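Local structure of protein FkbI (Streptomyces hygroscopicus, 1R2J) at residues A[267-271]-A[317-321]; A[230-234]-A[278-283]; A[25-30]-A[68-74]; A[7-11]-A[32-38]. The protein probably oxidises an acyl group held on an acyl carrier protein, using FAD, on the route to the methoxymalonyl extender unit of the polyketide FK520. All coordinates share one frame; numbering follows the deposited sequence.

Contact 1: A[267-271]-A[317-321]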
loop_
_atom_site.group_PDB
_atom_site.type_symbol
_atom_site.label_atom_id
_atom_site.label_comp_id
_atom_site.label_asym_id
_atom_site.label_seq_id
_atom_site.Cartn_x
_atom_site.Cartn_y
_atom_site.Cartn_z
ATOM N N HIS A 267 -22.015 -17.032 7.956
ATOM C CA HIS A 267 -21.148 -15.862 7.859
ATOM C C HIS A 267 -19.703 -16.273 8.094
ATOM O O HIS A 267 -18.792 -15.769 7.444
ATOM C CB HIS A 267 -21.539 -14.803 8.891
ATOM C CG HIS A 267 -22.824 -14.105 8.578
ATOM N ND1 HIS A 267 -23.145 -13.680 7.308
ATOM C CD2 HIS A 267 -23.851 -13.723 9.374
ATOM C CE1 HIS A 267 -24.316 -13.067 7.334
ATOM N NE2 HIS A 267 -24.765 -13.080 8.575
ATOM N N ILE A 268 -19.495 -17.186 9.035
ATOM C CA ILE A 268 -18.148 -17.651 9.345
ATOM C C ILE A 268 -17.571 -18.385 8.138
ATOM O O ILE A 268 -16.399 -18.218 7.793
ATOM C CB ILE A 268 -18.164 -18.572 10.574
ATOM C CG1 ILE A 268 -18.632 -17.773 11.795
ATOM C CG2 ILE A 268 -16.771 -19.128 10.831
ATOM C CD1 ILE A 268 -19.202 -18.627 12.904
ATOM N N ALA A 269 -18.409 -19.179 7.484
ATOM C CA ALA A 269 -17.993 -19.926 6.306
ATOM C C ALA A 269 -17.622 -18.961 5.173
ATOM O O ALA A 269 -16.638 -19.172 4.455
ATOM C CB ALA A 269 -19.117 -20.855 5.855
ATOM N N ASP A 270 -18.413 -17.905 5.012
ATOM C CA ASP A 270 -18.140 -16.939 3.955
ATOM C C ASP A 270 -16.864 -16.159 4.260
ATOM O O ASP A 270 -16.114 -15.811 3.351
ATOM C CB ASP A 270 -19.334 -15.992 3.768
ATOM C CG ASP A 270 -20.602 -16.731 3.339
ATOM O OD1 ASP A 270 -20.490 -17.801 2.709
ATOM O OD2 ASP A 270 -21.712 -16.246 3.618
ATOM N N LEU A 271 -16.603 -15.897 5.537
ATOM C CA LEU A 271 -15.384 -15.173 5.911
ATOM C C LEU A 271 -14.156 -16.038 5.664
ATOM O O LEU A 271 -13.138 -15.568 5.150
ATOM C CB LEU A 271 -15.434 -14.754 7.383
ATOM C CG LEU A 271 -16.107 -13.409 7.688
ATOM C CD1 LEU A 271 -16.288 -13.249 9.187
ATOM C CD2 LEU A 271 -15.245 -12.271 7.129
ATOM N N THR A 317 -19.307 -8.356 6.864
ATOM C CA THR A 317 -19.825 -9.599 7.435
ATOM C C THR A 317 -19.355 -9.774 8.880
ATOM O O THR A 317 -20.138 -10.153 9.758
ATOM C CB THR A 317 -19.368 -10.799 6.591
ATOM O OG1 THR A 317 -19.931 -10.678 5.278
ATOM C CG2 THR A 317 -19.809 -12.120 7.219
ATOM N N ALA A 318 -18.079 -9.483 9.125
ATOM C CA ALA A 318 -17.513 -9.604 10.464
ATOM C C ALA A 318 -18.171 -8.583 11.393
ATOM O O ALA A 318 -18.458 -8.878 12.554
ATOM C CB ALA A 318 -15.991 -9.382 10.429
ATOM N N ALA A 319 -18.401 -7.377 10.885
ATOM C CA ALA A 319 -19.036 -6.349 11.696
ATOM C C ALA A 319 -20.426 -6.820 12.101
ATOM O O ALA A 319 -20.873 -6.560 13.214
ATOM C CB ALA A 319 -19.128 -5.036 10.922
ATOM N N GLN A 320 -21.104 -7.513 11.192
ATOM C CA GLN A 320 -22.447 -8.019 11.464
ATOM C C GLN A 320 -22.401 -9.039 12.603
ATOM O O GLN A 320 -23.215 -8.998 13.523
ATOM C CB GLN A 320 -23.025 -8.673 10.210
ATOM C CG GLN A 320 -24.465 -9.144 10.362
ATOM C CD GLN A 320 -25.435 -7.987 10.395
ATOM O OE1 GLN A 320 -26.581 -8.126 10.835
ATOM N NE2 GLN A 320 -24.983 -6.834 9.919
ATOM N N VAL A 321 -21.442 -9.956 12.528
ATOM C CA VAL A 321 -21.268 -10.995 13.538
ATOM C C VAL A 321 -21.000 -10.404 14.920
ATOM O O VAL A 321 -21.675 -10.746 15.899
ATOM C CB VAL A 321 -20.104 -11.938 13.143
ATOM C CG1 VAL A 321 -19.830 -12.951 14.260
ATOM C CG2 VAL A 321 -20.461 -12.674 11.841
#
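Leu271 N donates to His267 O at 2.9 Å, a bond of one helical turn that sets the side chains of His267 and Leu271 one above the other on the face of helix 262-287 turned to Thr317. Between them sits CG2 of Thr317. It approaches His267 CB to 3.6 Å and ND1 of the same imidazole to 3.7 Å, then meets Leu271 CG at 3.9 Å, where the two side chains run past each other in opposite directions. The threonine can offer a methyl here because CG2 stands anti to the backbone N, while OG1 (chi1 -63°) turns back along its own helix and is hydrogen-bonded with Ala313 O. A beta-branched residue suits such a place: its polar branch is satisfied within the helix and its apolar branch serves the neighbour.

The pairing belongs to the antiparallel helical bundle that forms the C-terminal domain of acyl-CoA dehydrogenases. The axes of the two segments run at 150° to each other, 10.1 Å apart at their closest, and they meet mainly through side chains.

One turn beyond Thr317, Val321 brings CG2 to 3.8 Å from His267 CB, whereas the CG methylene of Gln320 lies farther out, near NE2 of the histidine at the solvent-facing margin. On the inner side Leu271 reaches Ala318, its CD1 lying 4.1 Å from the alanine CB. The small alanine leaves room for the branched leucine, and helix 219-248 closes this side, with Ala244 against Leu271 and Cys240 against Ala318.

Contact 2: A[230-234]-A[278-283]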
loop_
_atom_site.group_PDB
_atom_site.type_symbol
_atom_site.label_atom_id
_atom_site.label_comp_id
_atom_site.label_asym_id
_atom_site.label_seq_id
_atom_site.Cartn_x
_atom_site.Cartn_y
_atom_site.Cartn_z
ATOM N N ALA A 230 -2.945 -6.264 -2.251
ATOM C CA ALA A 230 -3.638 -7.551 -2.308
ATOM C C ALA A 230 -3.317 -8.384 -1.057
ATOM O O ALA A 230 -4.211 -8.933 -0.421
ATOM C CB ALA A 230 -3.241 -8.306 -3.582
ATOM N N TRP A 231 -2.039 -8.459 -0.697
ATOM C CA TRP A 231 -1.635 -9.210 0.487
ATOM C C TRP A 231 -2.140 -8.499 1.736
ATOM O O TRP A 231 -2.493 -9.139 2.722
ATOM C CB TRP A 231 -0.106 -9.358 0.552
ATOM C CG TRP A 231 0.422 -10.445 -0.330
ATOM C CD1 TRP A 231 1.163 -10.293 -1.471
ATOM C CD2 TRP A 231 0.258 -11.859 -0.144
ATOM N NE1 TRP A 231 1.471 -11.526 -2.002
ATOM C CE2 TRP A 231 0.928 -12.502 -1.209
ATOM C CE3 TRP A 231 -0.390 -12.645 0.820
ATOM C CZ2 TRP A 231 0.968 -13.895 -1.338
ATOM C CZ3 TRP A 231 -0.347 -14.032 0.691
ATOM C CH2 TRP A 231 0.329 -14.639 -0.382
ATOM N N GLY A 232 -2.181 -7.173 1.682
ATOM C CA GLY A 232 -2.667 -6.418 2.818
ATOM C C GLY A 232 -4.114 -6.800 3.082
ATOM O O GLY A 232 -4.531 -6.957 4.237
ATOM N N CYS A 233 -4.881 -6.970 2.009
ATOM C CA CYS A 233 -6.291 -7.335 2.135
ATOM C C CYS A 233 -6.476 -8.738 2.670
ATOM O O CYS A 233 -7.453 -9.020 3.360
ATOM C CB CYS A 233 -7.004 -7.175 0.796
ATOM S SG CYS A 233 -7.070 -5.441 0.294
ATOM N N VAL A 234 -5.550 -9.628 2.334
ATOM C CA VAL A 234 -5.612 -10.983 2.868
ATOM C C VAL A 234 -5.487 -10.826 4.388
ATOM O O VAL A 234 -6.139 -11.535 5.147
ATOM C CB VAL A 234 -4.442 -11.857 2.356
ATOM C CG1 VAL A 234 -4.457 -13.216 3.056
ATOM C CG2 VAL A 234 -4.560 -12.050 0.853
ATOM N N ALA A 278 -8.742 -14.990 -1.418
ATOM C CA ALA A 278 -7.774 -13.899 -1.513
ATOM C C ALA A 278 -6.332 -14.414 -1.420
ATOM O O ALA A 278 -5.450 -13.967 -2.155
ATOM C CB ALA A 278 -8.043 -12.869 -0.407
ATOM N N ALA A 279 -6.093 -15.360 -0.520
ATOM C CA ALA A 279 -4.752 -15.914 -0.359
ATOM C C ALA A 279 -4.282 -16.666 -1.610
ATOM O O ALA A 279 -3.152 -16.483 -2.070
ATOM C CB ALA A 279 -4.713 -16.839 0.856
ATOM N N ARG A 280 -5.152 -17.510 -2.157
ATOM C CA ARG A 280 -4.818 -18.289 -3.341
ATOM C C ARG A 280 -4.431 -17.392 -4.510
ATOM O O ARG A 280 -3.415 -17.614 -5.162
ATOM C CB ARG A 280 -6.005 -19.164 -3.760
ATOM C CG ARG A 280 -6.479 -20.180 -2.714
ATOM C CD ARG A 280 -5.412 -21.199 -2.374
ATOM N NE ARG A 280 -4.546 -20.761 -1.283
ATOM C CZ ARG A 280 -4.874 -20.807 0.005
ATOM N NH1 ARG A 280 -6.059 -21.274 0.389
ATOM N NH2 ARG A 280 -4.006 -20.398 0.914
ATOM N N VAL A 281 -5.239 -16.366 -4.764
ATOM C CA VAL A 281 -4.969 -15.466 -5.875
ATOM C C VAL A 281 -3.683 -14.671 -5.650
ATOM O O VAL A 281 -2.943 -14.384 -6.600
ATOM C CB VAL A 281 -6.186 -14.525 -6.125
ATOM C CG1 VAL A 281 -6.364 -13.562 -4.965
ATOM C CG2 VAL A 281 -6.004 -13.783 -7.432
ATOM N N CYS A 282 -3.399 -14.333 -4.394
ATOM C CA CYS A 282 -2.184 -13.581 -4.067
ATOM C C CYS A 282 -0.953 -14.455 -4.265
ATOM O O CYS A 282 0.082 -13.988 -4.747
ATOM C CB CYS A 282 -2.226 -13.078 -2.624
ATOM S SG CYS A 282 -3.462 -11.799 -2.341
ATOM N N GLU A 283 -1.081 -15.727 -3.894
ATOM C CA GLU A 283 0.003 -16.687 -4.036
ATOM C C GLU A 283 0.340 -16.903 -5.515
ATOM O O GLU A 283 1.512 -16.953 -5.899
ATOM C CB GLU A 283 -0.402 -18.017 -3.394
ATOM C CG GLU A 283 -0.482 -17.965 -1.871
ATOM C CD GLU A 283 -1.309 -19.096 -1.301
ATOM O OE1 GLU A 283 -1.541 -19.116 -0.076
ATOM O OE2 GLU A 283 -1.735 -19.966 -2.084
#
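Segments 230-234 and 278-283 run nearly antiparallel, at 154°, with axes 9.3 Å apart at their closest, a closeness that the small alanines and Cys282 permit. Cys282 occupies the middle. Its CB lies over one face of the Trp231 indole, 3.5 Å from the centre of the six-membered ring and 10° off the ring normal, a CH-pi contact, and its sulfur stands over the same ring at 4.5 Å from that centre. With SG beside its own backbone N (chi1 -69°), the thiol also enters the pocket between Ala230 CB, 3.7 Å away, and Val234 CG2. That valine methyl goes on to touch Ala278 CB at 3.8 Å.

At the far end of the indole, Trp231 CH2 meets the CG methylene of Glu283 at 3.7 Å. The carboxylate beyond it is gripped side-on by Arg280, NE to OE2 and NH2 to OE1, a salt bridge one turn along the same helix that restrains the glutamate. Helix 54-67 packs on the tryptophan too, through Glu59, Thr61 and Ala62. An alanine in place of Trp231 would probably leave Cys282 CB without the aromatic face it lies over and open a gap between helices 219-248, 262-287 and 54-67. Antiparallel packing of long helices is characteristic of the C-terminal bundle of the acyl-CoA dehydrogenase fold, and here alanines and a cysteine bring two of them close.

Contact 3: A[25-30]-A[68-74]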
loop_
_atom_site.group_PDB
_atom_site.type_symbol
_atom_site.label_atom_id
_atom_site.label_comp_id
_atom_site.label_asym_id
_atom_site.label_seq_id
_atom_site.Cartn_x
_atom_site.Cartn_y
_atom_site.Cartn_z
ATOM N N LEU A 25 1.158 7.231 13.546
ATOM C CA LEU A 25 1.998 6.103 13.917
ATOM C C LEU A 25 3.279 6.669 14.532
ATOM O O LEU A 25 3.694 7.779 14.201
ATOM C CB LEU A 25 2.362 5.278 12.679
ATOM C CG LEU A 25 1.281 4.479 11.946
ATOM C CD1 LEU A 25 1.853 3.915 10.651
ATOM C CD2 LEU A 25 0.779 3.362 12.842
ATOM N N PRO A 26 3.921 5.918 15.436
ATOM C CA PRO A 26 5.159 6.405 16.056
ATOM C C PRO A 26 6.291 6.443 15.026
ATOM O O PRO A 26 6.605 5.426 14.405
ATOM C CB PRO A 26 5.440 5.371 17.152
ATOM C CG PRO A 26 4.104 4.735 17.409
ATOM C CD PRO A 26 3.485 4.652 16.046
ATOM N N ARG A 27 6.892 7.614 14.848
ATOM C CA ARG A 27 7.998 7.794 13.911
ATOM C C ARG A 27 9.128 6.811 14.209
ATOM O O ARG A 27 9.714 6.232 13.293
ATOM C CB ARG A 27 8.534 9.225 14.006
ATOM C CG ARG A 27 8.694 9.715 15.447
ATOM C CD ARG A 27 9.444 11.040 15.543
ATOM N NE ARG A 27 10.887 10.878 15.377
ATOM C CZ ARG A 27 11.768 11.867 15.500
ATOM N NH1 ARG A 27 11.354 13.093 15.792
ATOM N NH2 ARG A 27 13.064 11.634 15.323
ATOM N N ASP A 28 9.427 6.636 15.494
ATOM C CA ASP A 28 10.482 5.726 15.944
ATOM C C ASP A 28 10.275 4.280 15.500
ATOM O O ASP A 28 11.243 3.556 15.265
ATOM C CB ASP A 28 10.599 5.757 17.474
ATOM C CG ASP A 28 11.379 6.956 17.980
ATOM O OD1 ASP A 28 11.486 7.117 19.216
ATOM O OD2 ASP A 28 11.889 7.734 17.146
ATOM N N LEU A 29 9.021 3.850 15.392
ATOM C CA LEU A 29 8.740 2.476 14.984
ATOM C C LEU A 29 9.044 2.259 13.510
ATOM O O LEU A 29 9.617 1.240 13.124
ATOM C CB LEU A 29 7.273 2.115 15.239
ATOM C CG LEU A 29 6.919 0.694 14.771
ATOM C CD1 LEU A 29 7.635 -0.318 15.653
ATOM C CD2 LEU A 29 5.414 0.472 14.832
ATOM N N LEU A 30 8.657 3.229 12.691
ATOM C CA LEU A 30 8.866 3.134 11.255
ATOM C C LEU A 30 10.349 3.094 10.897
ATOM O O LEU A 30 10.768 2.269 10.088
ATOM C CB LEU A 30 8.158 4.299 10.552
ATOM C CG LEU A 30 6.650 4.393 10.842
ATOM C CD1 LEU A 30 6.027 5.531 10.031
ATOM C CD2 LEU A 30 5.974 3.074 10.479
ATOM N N CYS A 68 -2.594 -3.823 11.715
ATOM C CA CYS A 68 -2.875 -2.411 11.481
ATOM C C CYS A 68 -2.648 -2.119 10.007
ATOM O O CYS A 68 -1.539 -2.293 9.503
ATOM C CB CYS A 68 -1.944 -1.540 12.335
ATOM S SG CYS A 68 -1.963 0.205 11.886
ATOM N N SER A 69 -3.688 -1.670 9.313
ATOM C CA SER A 69 -3.556 -1.389 7.885
ATOM C C SER A 69 -2.860 -0.058 7.592
ATOM O O SER A 69 -2.437 0.178 6.466
ATOM C CB SER A 69 -4.930 -1.444 7.199
ATOM O OG SER A 69 -5.491 -2.753 7.295
ATOM N N SER A 70 -2.759 0.817 8.592
ATOM C CA SER A 70 -2.052 2.086 8.393
ATOM C C SER A 70 -0.565 1.731 8.296
ATOM O O SER A 70 0.151 2.191 7.398
ATOM C CB SER A 70 -2.260 3.039 9.576
ATOM O OG SER A 70 -3.531 3.655 9.553
ATOM N N LEU A 71 -0.106 0.905 9.230
ATOM C CA LEU A 71 1.284 0.478 9.236
ATOM C C LEU A 71 1.564 -0.276 7.938
ATOM O O LEU A 71 2.603 -0.074 7.305
ATOM C CB LEU A 71 1.555 -0.423 10.447
ATOM C CG LEU A 71 2.955 -1.033 10.575
ATOM C CD1 LEU A 71 4.009 0.070 10.574
ATOM C CD2 LEU A 71 3.038 -1.843 11.871
ATOM N N ARG A 72 0.620 -1.130 7.545
ATOM C CA ARG A 72 0.735 -1.924 6.322
ATOM C C ARG A 72 0.876 -0.991 5.119
ATOM O O ARG A 72 1.653 -1.259 4.200
ATOM C CB ARG A 72 -0.513 -2.796 6.161
ATOM C CG ARG A 72 -0.370 -4.030 5.271
ATOM C CD ARG A 72 -0.473 -3.724 3.788
ATOM N NE ARG A 72 -1.512 -2.760 3.422
ATOM C CZ ARG A 72 -2.795 -2.825 3.767
ATOM N NH1 ARG A 72 -3.261 -3.819 4.524
ATOM N NH2 ARG A 72 -3.630 -1.891 3.322
ATOM N N SER A 73 0.127 0.110 5.132
ATOM C CA SER A 73 0.181 1.067 4.030
ATOM C C SER A 73 1.570 1.687 3.892
ATOM O O SER A 73 2.001 2.009 2.784
ATOM C CB SER A 73 -0.875 2.157 4.223
ATOM O OG SER A 73 -2.178 1.624 4.036
ATOM N N VAL A 74 2.263 1.847 5.017
ATOM C CA VAL A 74 3.608 2.410 5.010
ATOM C C VAL A 74 4.547 1.423 4.335
ATOM O O VAL A 74 5.442 1.820 3.586
ATOM C CB VAL A 74 4.106 2.706 6.447
ATOM C CG1 VAL A 74 5.534 3.243 6.413
ATOM C CG2 VAL A 74 3.197 3.730 7.098
#
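The N-terminal helical domain of the acyl-CoA dehydrogenase fold brings two helix beginnings together here: Leu25, just ahead of helix 27-35, and Leu29 and Leu30 in its first turn pack on the first turns of helix 69-88. This is also the neighbourhood of the cofactor. The side chain of Val74 is about 6 Å from that of the FAD-binding Thr144, and that of Ser70 about 8 Å from the FAD itself.

Leu25 comes in from the loop ahead of its helix, and its CD1 settles over the backbone of the other segment, 3.8 Å from Leu71 CA. The same methyl meets Val74 CG2 at 3.8 Å as the two side chains slide past each other in opposite directions. Pro26 then starts the helix from the N-cap position, where its carbonyl accepts from Leu29 N and its ring limits the backbone phi. One turn on, Leu30 sends CD2 to within 3.6 Å of Leu71 CD1 and, crossing the valine roughly at a right angle, 4.1 Å from Val74 CG1. Leu71 can meet it because its CG is anti to the backbone N (chi1 177°). Branched aliphatic groups fit this buried seam, where the polar atoms at its margin find partners elsewhere: Ser70 OG with Ala188 N, and Leu25 N with Tyr148 OH.

Cys68 serves both the seam and its own helix: SG lies 4.3 Å from Leu25 CD2, and as N-cap it accepts a nearly straight bond (167°) from Leu71 N, 3.3 Å away.

Contact 4: A[7-11]-A[32-38]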
loop_
_atom_site.group_PDB
_atom_site.type_symbol
_atom_site.label_atom_id
_atom_site.label_comp_id
_atom_site.label_asym_id
_atom_site.label_seq_id
_atom_site.Cartn_x
_atom_site.Cartn_y
_atom_site.Cartn_z
ATOM N N LEU A 7 7.402 -10.650 15.929
ATOM C CA LEU A 7 7.981 -9.363 16.278
ATOM C C LEU A 7 6.982 -8.221 16.068
ATOM O O LEU A 7 6.873 -7.338 16.920
ATOM C CB LEU A 7 9.234 -9.099 15.431
ATOM C CG LEU A 7 9.843 -7.697 15.534
ATOM C CD1 LEU A 7 10.479 -7.524 16.896
ATOM C CD2 LEU A 7 10.889 -7.497 14.439
ATOM N N LEU A 8 6.271 -8.252 14.938
ATOM C CA LEU A 8 5.292 -7.227 14.572
ATOM C C LEU A 8 4.050 -7.342 15.427
ATOM O O LEU A 8 3.356 -6.350 15.690
ATOM C CB LEU A 8 4.867 -7.374 13.111
ATOM C CG LEU A 8 5.616 -6.417 12.193
ATOM C CD1 LEU A 8 5.270 -4.966 12.556
ATOM C CD2 LEU A 8 7.093 -6.677 12.330
ATOM N N THR A 9 3.750 -8.568 15.848
ATOM C CA THR A 9 2.580 -8.747 16.693
ATOM C C THR A 9 2.935 -8.018 17.955
ATOM O O THR A 9 2.056 -7.455 18.618
ATOM C CB THR A 9 2.323 -10.171 17.229
ATOM O OG1 THR A 9 3.355 -10.551 18.146
ATOM C CG2 THR A 9 2.190 -11.149 16.097
ATOM N N ASP A 10 4.199 -8.057 18.392
ATOM C CA ASP A 10 4.307 -7.327 19.621
ATOM C C ASP A 10 4.718 -5.873 19.634
ATOM O O ASP A 10 4.524 -5.162 20.615
ATOM C CB ASP A 10 4.923 -8.111 20.822
ATOM C CG ASP A 10 4.825 -9.637 20.772
ATOM O OD1 ASP A 10 5.847 -10.331 20.722
ATOM O OD2 ASP A 10 3.673 -10.112 20.835
ATOM N N LEU A 11 5.258 -5.482 18.487
ATOM C CA LEU A 11 5.633 -4.145 18.156
ATOM C C LEU A 11 4.217 -3.528 18.188
ATOM O O LEU A 11 3.907 -2.708 19.041
ATOM C CB LEU A 11 6.260 -4.072 16.758
ATOM C CG LEU A 11 7.777 -3.873 16.806
ATOM C CD1 LEU A 11 8.370 -4.862 17.784
ATOM C CD2 LEU A 11 8.390 -4.042 15.432
ATOM N N ARG A 32 12.728 2.153 12.796
ATOM C CA ARG A 32 13.211 0.892 13.349
ATOM C C ARG A 32 12.952 -0.254 12.363
ATOM O O ARG A 32 13.844 -1.054 12.067
ATOM C CB ARG A 32 12.493 0.621 14.674
ATOM C CG ARG A 32 13.200 -0.331 15.627
ATOM C CD ARG A 32 12.867 -1.785 15.381
ATOM N NE ARG A 32 12.683 -2.486 16.653
ATOM C CZ ARG A 32 12.843 -3.797 16.823
ATOM N NH1 ARG A 32 13.200 -4.568 15.800
ATOM N NH2 ARG A 32 12.646 -4.340 18.019
ATOM N N LEU A 33 11.723 -0.333 11.863
ATOM C CA LEU A 33 11.350 -1.366 10.898
ATOM C C LEU A 33 12.068 -1.136 9.568
ATOM O O LEU A 33 12.472 -2.085 8.898
ATOM C CB LEU A 33 9.836 -1.345 10.665
ATOM C CG LEU A 33 8.895 -2.032 11.661
ATOM C CD1 LEU A 33 9.322 -1.760 13.079
ATOM C CD2 LEU A 33 7.477 -1.521 11.427
ATOM N N GLY A 34 12.215 0.131 9.181
ATOM C CA GLY A 34 12.888 0.444 7.932
ATOM C C GLY A 34 14.338 -0.013 7.977
ATOM O O GLY A 34 14.846 -0.625 7.034
ATOM N N ALA A 35 14.998 0.288 9.093
ATOM C CA ALA A 35 16.394 -0.084 9.296
ATOM C C ALA A 35 16.548 -1.602 9.385
ATOM O O ALA A 35 17.618 -2.130 9.099
ATOM C CB ALA A 35 16.935 0.581 10.563
ATOM N N ASP A 36 15.487 -2.303 9.785
ATOM C CA ASP A 36 15.549 -3.762 9.867
ATOM C C ASP A 36 15.309 -4.386 8.494
ATOM O O ASP A 36 15.383 -5.605 8.347
ATOM C CB ASP A 36 14.500 -4.326 10.833
ATOM C CG ASP A 36 14.798 -4.007 12.292
ATOM O OD1 ASP A 36 15.987 -3.886 12.658
ATOM O OD2 ASP A 36 13.829 -3.900 13.077
ATOM N N GLY A 37 15.010 -3.558 7.496
ATOM C CA GLY A 37 14.751 -4.075 6.162
ATOM C C GLY A 37 13.307 -4.517 5.957
ATOM O O GLY A 37 12.921 -4.952 4.865
ATOM N N LEU A 38 12.504 -4.431 7.011
ATOM C CA LEU A 38 11.104 -4.813 6.908
ATOM C C LEU A 38 10.460 -3.627 6.193
ATOM O O LEU A 38 11.077 -2.573 6.092
ATOM C CB LEU A 38 10.513 -5.019 8.304
ATOM C CG LEU A 38 11.316 -5.972 9.198
ATOM C CD1 LEU A 38 10.828 -5.851 10.636
ATOM C CD2 LEU A 38 11.186 -7.406 8.691
#
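Apolar contacts between leucines make up most of this meeting. Leu11 CD2 and Leu33 CD1 press to 3.4 Å, tighter than usual for two methyls, and Leu11 has a chi1 of -106°, away from a staggered position, which suggests a somewhat strained fit. Leu38 CD1 lies between two partners, Leu7 CD2 at 4.1 Å and Leu8 CD2 at 4.2 Å. The chain can turn to deliver Leu38 because Gly37, with positive phi, ends helix 27-35 in a Schellman motif.

The polar part is the guanidinium of Arg32. Its NH1 bonds to Asp36 OD2 at 2.9 Å (163°), with the oxygen at the edge of the guanidinium and in its plane, a salt bridge one turn along that helps to set how the group is turned. Leu7 then packs against it obliquely, CD2 at 4.0 Å from NH1 and CD1 next to NH2. A serine in place of Leu7 would probably leave Leu38 and the arginine without this apolar neighbour and open a gap beside Leu38.

Inward, the leucines of helix 5-12 and segment 32-38 rest on two further helices: Phe60 of helix 54-67 touches Leu8 and Leu38, and Leu71 of helix 69-88 touches Leu8 and Leu33.

In the fold
Contacts 3 and 4 belong to the N-terminal helical domain, contacts 1 and 2 to the C-terminal one. In each pair the segments alternate along the chain, and contacts 3 and 4 both close before contacts 1 and 2 open. Contacts 3 and 4 share helix 27-35, with centres 10 Å apart, and merge into one apolar core, to which Leu71 belongs and in which Leu29 touches Leu11. Contacts 1 and 2 share helix 262-287, which pairs with helix 297-322 in one and helix 219-248 in the other, their centres 18 Å apart. One place where the two domains meet is at Arg72, whose NH1 packs 3.2 Å from Gly232 CA, joining contacts 2 and 3. Contact 3 lies nearest the FAD.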